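PDB 2GS4: protein yciF from Escherichia coli, which forms a homodimer and is a stress protein of the ferritin-like clan that probably binds metal, as rubrerythrins do, although its precise function remains uncertain. Local coordinates for residues D8-L13 with S66-K71; D59-S64 with A133-E138; R98-I103 with I155-K160. All blocks are in the same frame, centred on the assembly; numbering follows the deposited sequence.

Contact 1 (D8-L13 with S66-K71); sequences DVFIHL and SNLKIK
Lys-71 and Ile-11 are joined through a single hydroxyl: Ser-15 OG, one turn further along helix 6-33, accepts the backbone N-H of Lys-71 and donates to the carbonyl O of Ile-11. This relay ties a loop with no regular structure to the helix, although no hydrogen bond runs directly between the two segments. The side-chain packing of Leu-68 on Phe-10 is apolar. Phe-10 has CG anti to its backbone N (chi1 180°), which swings the ring toward the loop. Leu-68 CD2 lies at the edge of that ring, near its plane and 4.1 Å from Phe-10 CD1, and Leu-68 CD1 also comes within 4.1 Å of Phe-10 CE1. The two side chains cross at about a right angle. Helix 95-126 supplies Leu-120, Leu-123 and Ala-124 as further neighbours of the ring, where a large flat hydrocarbon suits a buried place. In the ferritin-like four-helix bundle the second and third long helices are linked by a long connection, and 66-71 belongs to it, running past the start of the first helix. Ile-11 points toward the backbone of this connection at Lys-69, though the modelled place of its outer part is doubtful. The buried N and O of Lys-69 have no polar partner in the model. Lys-69, exposed at the surface, curls its chain back until NZ donates to Ile-70 O at 3.2 Å, from above the carbonyl plane. On another side of helix 6-33, Val-9 and His-12 pack on Thr-119 of the second subunit.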
loop_
_atom_site.group_PDB
_atom_site.type_symbol
_atom_site.label_atom_id
_atom_site.label_comp_id
_atom_site.label_asym_id
_atom_site.label_seq_id
_atom_site.Cartn_x
_atom_site.Cartn_y
_atom_site.Cartn_z
ATOM N N ASP A 8 4.407 14.079 -12.905
ATOM C CA ASP A 8 5.398 13.180 -12.307
ATOM C C ASP A 8 4.706 12.244 -11.318
ATOM O O ASP A 8 5.014 11.056 -11.260
ATOM C CB ASP A 8 6.490 13.934 -11.536
ATOM C CG ASP A 8 7.352 14.823 -12.416
ATOM O OD1 ASP A 8 7.686 14.434 -13.556
ATOM O OD2 ASP A 8 7.721 15.918 -11.939
ATOM N N VAL A 9 3.779 12.788 -10.528
ATOM C CA VAL A 9 3.046 11.983 -9.550
ATOM C C VAL A 9 2.253 10.915 -10.292
ATOM O O VAL A 9 2.237 9.755 -9.889
ATOM C CB VAL A 9 2.048 12.833 -8.711
ATOM C CG1 VAL A 9 1.206 11.916 -7.816
ATOM C CG2 VAL A 9 2.798 13.832 -7.842
ATOM N N PHE A 10 1.591 11.316 -11.372
ATOM C CA PHE A 10 0.805 10.379 -12.158
ATOM C C PHE A 10 1.661 9.269 -12.748
ATOM O O PHE A 10 1.303 8.089 -12.641
ATOM C CB PHE A 10 0.047 11.105 -13.277
ATOM C CG PHE A 10 -0.785 10.185 -14.143
ATOM C CD1 PHE A 10 -0.378 9.866 -15.433
ATOM C CD2 PHE A 10 -1.972 9.629 -13.663
ATOM C CE1 PHE A 10 -1.135 9.000 -16.233
ATOM C CE2 PHE A 10 -2.732 8.768 -14.450
ATOM C CZ PHE A 10 -2.312 8.456 -15.742
ATOM N N ILE A 11 2.788 9.629 -13.362
ATOM C CA ILE A 11 3.637 8.605 -13.946
ATOM C C ILE A 11 4.166 7.666 -12.855
ATOM O O ILE A 11 4.215 6.452 -13.039
ATOM C CB ILE A 11 4.804 9.227 -14.787
ATOM C CG1 ILE A 11 5.578 8.116 -15.476
ATOM C CG2 ILE A 11 5.719 10.078 -13.930
ATOM C CD1 ILE A 11 4.671 7.231 -16.228
ATOM N N HIS A 12 4.537 8.230 -11.711
ATOM C CA HIS A 12 5.032 7.431 -10.594
ATOM C C HIS A 12 3.980 6.409 -10.151
ATOM O O HIS A 12 4.270 5.215 -10.056
ATOM C CB HIS A 12 5.391 8.337 -9.407
ATOM C CG HIS A 12 5.501 7.607 -8.104
ATOM N ND1 HIS A 12 6.540 6.752 -7.810
ATOM C CD2 HIS A 12 4.688 7.599 -7.020
ATOM C CE1 HIS A 12 6.368 6.250 -6.600
ATOM N NE2 HIS A 12 5.251 6.748 -6.098
ATOM N N LEU A 13 2.765 6.876 -9.867
ATOM C CA LEU A 13 1.696 5.985 -9.422
ATOM C C LEU A 13 1.290 4.940 -10.460
ATOM O O LEU A 13 0.946 3.815 -10.110
ATOM C CB LEU A 13 0.470 6.805 -8.993
ATOM C CG LEU A 13 0.601 7.619 -7.699
ATOM C CD1 LEU A 13 -0.621 8.507 -7.532
ATOM C CD2 LEU A 13 0.751 6.683 -6.504
ATOM N N SER A 66 1.997 11.101 -25.486
ATOM C CA SER A 66 3.398 11.126 -25.892
ATOM C C SER A 66 4.439 11.175 -24.772
ATOM O O SER A 66 5.483 10.527 -24.861
ATOM C CB SER A 66 3.614 12.305 -26.843
ATOM O OG SER A 66 2.677 12.260 -27.907
ATOM N N ASN A 67 4.151 11.935 -23.721
ATOM C CA ASN A 67 5.066 12.099 -22.593
ATOM C C ASN A 67 5.096 10.931 -21.604
ATOM O O ASN A 67 6.054 10.782 -20.846
ATOM C CB ASN A 67 4.683 13.354 -21.824
ATOM C CG ASN A 67 3.276 13.274 -21.279
ATOM O OD1 ASN A 67 2.320 13.097 -22.035
ATOM N ND2 ASN A 67 3.138 13.394 -19.966
ATOM N N LEU A 68 4.054 10.111 -21.600
ATOM C CA LEU A 68 3.987 8.996 -20.663
ATOM C C LEU A 68 4.996 7.871 -20.937
ATOM O O LEU A 68 5.385 7.632 -22.078
ATOM C CB LEU A 68 2.552 8.447 -20.635
ATOM C CG LEU A 68 1.474 9.481 -20.264
ATOM C CD1 LEU A 68 0.098 8.838 -20.190
ATOM C CD2 LEU A 68 1.831 10.111 -18.929
ATOM N N LYS A 69 5.437 7.212 -19.867
ATOM C CA LYS A 69 6.392 6.097 -19.937
ATOM C C LYS A 69 6.114 5.286 -18.670
ATOM O O LYS A 69 5.316 5.710 -17.850
ATOM C CB LYS A 69 7.844 6.612 -19.896
ATOM C CG LYS A 69 8.904 5.565 -20.303
ATOM C CD LYS A 69 10.340 6.028 -20.027
ATOM C CE LYS A 69 10.807 5.680 -18.612
ATOM N NZ LYS A 69 11.448 4.332 -18.510
ATOM N N ILE A 70 6.718 4.113 -18.519
ATOM C CA ILE A 70 6.540 3.341 -17.290
ATOM C C ILE A 70 7.946 3.286 -16.728
ATOM O O ILE A 70 8.863 2.844 -17.415
ATOM C CB ILE A 70 6.076 1.872 -17.524
ATOM C CG1 ILE A 70 4.627 1.829 -18.002
ATOM C CG2 ILE A 70 6.207 1.073 -16.231
ATOM C CD1 ILE A 70 3.643 2.415 -17.015
ATOM N N LYS A 71 8.137 3.758 -15.504
ATOM C CA LYS A 71 9.461 3.707 -14.910
ATOM C C LYS A 71 9.548 2.396 -14.123
ATOM O O LYS A 71 8.590 1.994 -13.469
ATOM C CB LYS A 71 9.690 4.945 -14.027
ATOM C CG LYS A 71 9.788 6.264 -14.838
ATOM C CD LYS A 71 9.974 7.506 -13.960
ATOM C CE LYS A 71 10.489 8.697 -14.774
ATOM N NZ LYS A 71 11.898 8.506 -15.240
#

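Contact 2 (D59-S64 with A133-E138); sequences DQVVES and AKLLKE
Val-61 CG2 sits in the angle between Leu-135 and Leu-136, and this one methyl touches both leucines. It lies 3.9 Å from Leu-135 CD1, and Leu-136 CG is 4.1 Å from the same Val-61 CG2. Val-61 holds CG1 anti to the backbone N (chi1 163°), which leaves CG2 beside that N, facing the leucines. The side chains of Val-61 and Leu-135 pass alongside, pointing opposite ways, and Val-61 CG2 is also 4.0 Å from Leu-135 CB. Leu-135 CD1 in turn reaches the neighbouring position on helix 38-63, touching Gln-60 CB at 3.8 Å. Gln-60 suits an edge of this kind: the rest of its chain runs straight on past the leucine, its amide at an exposed position. The helices run side by side, their local axes 9.7 Å apart and nearly antiparallel at 166°. Ser-64 OG folds back to donate to Val-61 O at 2.6 Å, 22° from the carbonyl plane. Further out, helix 6-33 brings Leu-14 against Val-61 and Phe-10 against Leu-136, and helix 95-126 backs Leu-136 with Tyr-117, Ala-121 and Ala-124. This is the layered interior of a four-helix bundle. Charges keep to its margins, where Lys-137 forms a salt bridge with Glu-125 and Glu-138 only a long, weak ion pair with Arg-57. Between these two segments, then, adhesion rests on the burial of hydrocarbon, without a hydrogen bond or salt bridge to fix the register.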
loop_
_atom_site.group_PDB
_atom_site.type_symbol
_atom_site.label_atom_id
_atom_site.label_comp_id
_atom_site.label_asym_id
_atom_site.label_seq_id
_atom_site.Cartn_x
_atom_site.Cartn_y
_atom_site.Cartn_z
ATOM N N ASP A 59 -0.722 -0.369 -21.055
ATOM C CA ASP A 59 0.132 -0.067 -22.206
ATOM C C ASP A 59 -0.598 0.953 -23.072
ATOM O O ASP A 59 0.014 1.869 -23.630
ATOM C CB ASP A 59 0.417 -1.314 -23.049
ATOM C CG ASP A 59 1.160 -2.386 -22.283
ATOM O OD1 ASP A 59 1.995 -2.041 -21.424
ATOM O OD2 ASP A 59 0.923 -3.580 -22.560
ATOM N N GLN A 60 -1.916 0.786 -23.159
ATOM C CA GLN A 60 -2.772 1.685 -23.925
ATOM C C GLN A 60 -2.756 3.088 -23.321
ATOM O O GLN A 60 -2.718 4.080 -24.048
ATOM C CB GLN A 60 -4.220 1.177 -23.950
ATOM C CG GLN A 60 -4.508 0.001 -24.889
ATOM C CD GLN A 60 -5.993 -0.341 -24.942
ATOM O OE1 GLN A 60 -6.693 0.004 -25.895
ATOM N NE2 GLN A 60 -6.480 -1.004 -23.902
ATOM N N VAL A 61 -2.802 3.166 -21.990
ATOM C CA VAL A 61 -2.788 4.454 -21.297
ATOM C C VAL A 61 -1.497 5.184 -21.604
ATOM O O VAL A 61 -1.489 6.386 -21.889
ATOM C CB VAL A 61 -2.867 4.291 -19.756
ATOM C CG1 VAL A 61 -2.430 5.590 -19.074
ATOM C CG2 VAL A 61 -4.278 3.944 -19.332
ATOM N N VAL A 62 -0.398 4.445 -21.531
ATOM C CA VAL A 62 0.914 5.002 -21.783
ATOM C C VAL A 62 1.025 5.528 -23.217
ATOM O O VAL A 62 1.531 6.627 -23.442
ATOM C CB VAL A 62 1.984 3.937 -21.490
ATOM C CG1 VAL A 62 3.337 4.370 -22.008
ATOM C CG2 VAL A 62 2.053 3.710 -19.979
ATOM N N GLU A 63 0.533 4.750 -24.179
ATOM C CA GLU A 63 0.579 5.145 -25.588
ATOM C C GLU A 63 -0.369 6.306 -25.916
ATOM O O GLU A 63 -0.183 6.993 -26.919
ATOM C CB GLU A 63 0.248 3.933 -26.480
ATOM C CG GLU A 63 1.341 2.854 -26.529
ATOM C CD GLU A 63 0.775 1.487 -26.880
ATOM O OE1 GLU A 63 -0.454 1.385 -27.097
ATOM O OE2 GLU A 63 1.552 0.511 -26.942
ATOM N N SER A 64 -1.389 6.517 -25.085
ATOM C CA SER A 64 -2.361 7.588 -25.325
ATOM C C SER A 64 -1.781 8.989 -25.146
ATOM O O SER A 64 -2.398 9.977 -25.549
ATOM C CB SER A 64 -3.568 7.443 -24.395
ATOM O OG SER A 64 -3.260 7.900 -23.089
ATOM N N ALA A 133 -8.189 8.484 -18.765
ATOM C CA ALA A 133 -9.216 8.458 -17.723
ATOM C C ALA A 133 -10.286 7.404 -17.996
ATOM O O ALA A 133 -10.707 6.683 -17.092
ATOM C CB ALA A 133 -9.866 9.828 -17.589
ATOM N N LYS A 134 -10.725 7.324 -19.247
ATOM C CA LYS A 134 -11.753 6.372 -19.637
ATOM C C LYS A 134 -11.260 4.950 -19.408
ATOM O O LYS A 134 -11.989 4.101 -18.895
ATOM C CB LYS A 134 -12.114 6.566 -21.114
ATOM C CG LYS A 134 -12.241 8.022 -21.552
ATOM C CD LYS A 134 -13.366 8.773 -20.837
ATOM C CE LYS A 134 -12.868 9.573 -19.634
ATOM N NZ LYS A 134 -11.893 10.646 -19.994
ATOM N N LEU A 135 -10.016 4.693 -19.796
ATOM C CA LEU A 135 -9.431 3.374 -19.631
ATOM C C LEU A 135 -9.270 3.008 -18.171
ATOM O O LEU A 135 -9.592 1.900 -17.763
ATOM C CB LEU A 135 -8.069 3.315 -20.308
ATOM C CG LEU A 135 -8.148 3.473 -21.818
ATOM C CD1 LEU A 135 -6.752 3.597 -22.380
ATOM C CD2 LEU A 135 -8.890 2.282 -22.417
ATOM N N LEU A 136 -8.754 3.944 -17.385
ATOM C CA LEU A 136 -8.546 3.683 -15.976
ATOM C C LEU A 136 -9.864 3.449 -15.247
ATOM O O LEU A 136 -9.915 2.657 -14.304
ATOM C CB LEU A 136 -7.755 4.833 -15.345
ATOM C CG LEU A 136 -6.332 4.976 -15.903
ATOM C CD1 LEU A 136 -5.811 6.369 -15.616
ATOM C CD2 LEU A 136 -5.419 3.911 -15.299
ATOM N N LYS A 137 -10.934 4.119 -15.675
ATOM C CA LYS A 137 -12.216 3.908 -15.022
ATOM C C LYS A 137 -12.739 2.519 -15.392
ATOM O O LYS A 137 -13.511 1.918 -14.642
ATOM C CB LYS A 137 -13.210 5.023 -15.398
ATOM C CG LYS A 137 -13.004 6.300 -14.553
ATOM C CD LYS A 137 -13.718 7.521 -15.125
ATOM C CE LYS A 137 -13.289 8.815 -14.421
ATOM N NZ LYS A 137 -13.824 8.988 -13.036
ATOM N N GLU A 138 -12.300 1.998 -16.537
ATOM C CA GLU A 138 -12.726 0.668 -16.949
ATOM C C GLU A 138 -12.099 -0.362 -16.022
ATOM O O GLU A 138 -12.759 -1.309 -15.600
ATOM C CB GLU A 138 -12.339 0.400 -18.409
ATOM C CG GLU A 138 -13.177 1.226 -19.373
ATOM C CD GLU A 138 -12.880 0.932 -20.829
ATOM O OE1 GLU A 138 -13.598 1.482 -21.689
ATOM O OE2 GLU A 138 -11.935 0.161 -21.118
#

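Contact 3 (R98-I103 with I155-K160); sequences RDAALI and INNVNK
With CG turned opposite the backbone nitrogen (chi1 -177°), Asn-157 sends its amide straight across to helix 98-103, where Asp-99 points its CB toward it. Asn-157 OD1 lies 3.7 Å from Asp-99 CB, and Asn-157 ND2 packs 3.4 Å from Ala-100 CB, a residue small enough to let the amide come so near. Asn-157 ND2 and Ala-100 N, both donors, lie 3.4 Å apart without a bond. ND2 donates instead to Glu-96 O, in the first turn of helix 95-126, so the asparagine bonds to the backbone of the partner helix; its OD1 is buried without a polar partner in the model. With an alanine here, Glu-96 O would probably be left without this partner and a gap would open beside Asp-99 and Ala-100. Ile-103 CD1 borders the amide stem, 4.5 Å from Asn-157 CB. The carboxylate of Asp-99 turns to Thr-35 OG1, and Lys-160 NZ, 4.9 Å from Asp-99 OD1, may add a modest electrostatic pull. The segments run antiparallel (164°), joining the start of helix 95-126 to the last turns of helix 130-159, while Leu-40 of helix 38-63 packs on both Asp-99 and Ile-103.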
loop_
_atom_site.group_PDB
_atom_site.type_symbol
_atom_site.label_atom_id
_atom_site.label_comp_id
_atom_site.label_asym_id
_atom_site.label_seq_id
_atom_site.Cartn_x
_atom_site.Cartn_y
_atom_site.Cartn_z
ATOM N N ARG A 98 -9.639 -21.650 6.041
ATOM C CA ARG A 98 -8.698 -21.329 4.993
ATOM C C ARG A 98 -9.284 -20.417 3.924
ATOM O O ARG A 98 -8.673 -19.412 3.551
ATOM C CB ARG A 98 -8.211 -22.623 4.351
ATOM C CG ARG A 98 -7.279 -22.406 3.196
ATOM C CD ARG A 98 -6.650 -23.708 2.747
ATOM N NE ARG A 98 -5.537 -23.451 1.841
ATOM C CZ ARG A 98 -4.264 -23.392 2.215
ATOM N NH1 ARG A 98 -3.321 -23.139 1.319
ATOM N NH2 ARG A 98 -3.928 -23.606 3.483
ATOM N N ASP A 99 -10.473 -20.757 3.440
ATOM C CA ASP A 99 -11.122 -19.974 2.398
ATOM C C ASP A 99 -11.592 -18.585 2.854
ATOM O O ASP A 99 -11.595 -17.638 2.066
ATOM C CB ASP A 99 -12.284 -20.779 1.804
ATOM C CG ASP A 99 -11.805 -22.022 1.052
ATOM O OD1 ASP A 99 -12.618 -22.948 0.844
ATOM O OD2 ASP A 99 -10.616 -22.071 0.664
ATOM N N ALA A 100 -11.976 -18.458 4.120
ATOM C CA ALA A 100 -12.424 -17.171 4.652
ATOM C C ALA A 100 -11.237 -16.215 4.618
ATOM O O ALA A 100 -11.365 -15.049 4.247
ATOM C CB ALA A 100 -12.923 -17.331 6.085
ATOM N N ALA A 101 -10.080 -16.731 5.009
ATOM C CA ALA A 101 -8.857 -15.944 5.025
ATOM C C ALA A 101 -8.391 -15.617 3.607
ATOM O O ALA A 101 -7.962 -14.502 3.337
ATOM C CB ALA A 101 -7.764 -16.695 5.774
ATOM N N LEU A 102 -8.480 -16.581 2.700
ATOM C CA LEU A 102 -8.049 -16.344 1.321
ATOM C C LEU A 102 -8.900 -15.264 0.661
ATOM O O LEU A 102 -8.380 -14.354 0.016
ATOM C CB LEU A 102 -8.092 -17.646 0.512
ATOM C CG LEU A 102 -7.013 -18.650 0.938
ATOM C CD1 LEU A 102 -7.199 -19.980 0.209
ATOM C CD2 LEU A 102 -5.640 -18.072 0.646
ATOM N N ILE A 103 -10.210 -15.343 0.859
ATOM C CA ILE A 103 -11.130 -14.364 0.305
ATOM C C ILE A 103 -10.853 -13.000 0.934
ATOM O O ILE A 103 -10.771 -11.991 0.237
ATOM C CB ILE A 103 -12.579 -14.800 0.574
ATOM C CG1 ILE A 103 -12.829 -16.128 -0.147
ATOM C CG2 ILE A 103 -13.557 -13.722 0.136
ATOM C CD1 ILE A 103 -14.237 -16.650 -0.056
ATOM N N ILE A 155 -19.752 -14.584 1.657
ATOM C CA ILE A 155 -21.067 -14.889 2.203
ATOM C C ILE A 155 -21.308 -16.395 2.066
ATOM O O ILE A 155 -21.663 -17.056 3.039
ATOM C CB ILE A 155 -22.194 -14.081 1.483
ATOM C CG1 ILE A 155 -22.183 -12.627 1.974
ATOM C CG2 ILE A 155 -23.557 -14.705 1.749
ATOM C CD1 ILE A 155 -23.161 -11.693 1.260
ATOM N N ASN A 156 -21.087 -16.946 0.873
ATOM C CA ASN A 156 -21.295 -18.381 0.668
ATOM C C ASN A 156 -20.457 -19.225 1.635
ATOM O O ASN A 156 -20.952 -20.204 2.183
ATOM C CB ASN A 156 -20.945 -18.812 -0.765
ATOM C CG ASN A 156 -21.730 -18.062 -1.827
ATOM O OD1 ASN A 156 -22.793 -17.500 -1.563
ATOM N ND2 ASN A 156 -21.207 -18.068 -3.046
ATOM N N ASN A 157 -19.191 -18.858 1.834
ATOM C CA ASN A 157 -18.313 -19.619 2.728
ATOM C C ASN A 157 -18.808 -19.541 4.166
ATOM O O ASN A 157 -18.659 -20.491 4.938
ATOM C CB ASN A 157 -16.864 -19.103 2.640
ATOM C CG ASN A 157 -15.891 -19.917 3.494
ATOM O OD1 ASN A 157 -15.697 -21.115 3.283
ATOM N ND2 ASN A 157 -15.279 -19.262 4.468
ATOM N N VAL A 158 -19.397 -18.406 4.525
ATOM C CA VAL A 158 -19.921 -18.221 5.869
ATOM C C VAL A 158 -21.147 -19.111 6.080
ATOM O O VAL A 158 -21.358 -19.635 7.174
ATOM C CB VAL A 158 -20.297 -16.741 6.106
ATOM C CG1 VAL A 158 -21.229 -16.611 7.297
ATOM C CG2 VAL A 158 -19.030 -15.925 6.343
ATOM N N ASN A 159 -21.938 -19.294 5.023
ATOM C CA ASN A 159 -23.157 -20.107 5.082
ATOM C C ASN A 159 -22.988 -21.566 4.670
ATOM O O ASN A 159 -23.943 -22.344 4.687
ATOM C CB ASN A 159 -24.249 -19.467 4.225
ATOM C CG ASN A 159 -24.716 -18.146 4.785
ATOM O OD1 ASN A 159 -25.042 -18.044 5.966
ATOM N ND2 ASN A 159 -24.756 -17.125 3.941
ATOM N N LYS A 160 -21.767 -21.923 4.298
ATOM C CA LYS A 160 -21.426 -23.276 3.887
ATOM C C LYS A 160 -21.859 -24.300 4.947
ATOM O O LYS A 160 -21.494 -24.183 6.119
ATOM C CB LYS A 160 -19.911 -23.360 3.679
ATOM C CG LYS A 160 -19.389 -24.710 3.211
ATOM C CD LYS A 160 -19.460 -24.827 1.697
ATOM C CE LYS A 160 -18.350 -24.043 1.016
ATOM N NZ LYS A 160 -17.101 -24.849 0.863
#

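Overall arrangement
Contacts 1 and 2 lie together at one end of the bundle, their centres 12 Å apart, whereas contact 3 is at the far end, about 34 Å from contact 2 between centres. The first two touch directly: Phe-10 CE2 meets Leu-136 CD1 at 4.1 Å, and Ile-70 rests on Val-62, so the loop and three helices share one apolar cluster. Contacts 2 and 3 both use helix 130-159, pairing it near its start with helix 38-63 and near its end with helix 95-126. Contact 2 is buried and wholly hydrocarbon; contact 3, also largely buried, centres on an amide; contact 1 is only partly buried, with lysines on its outer side.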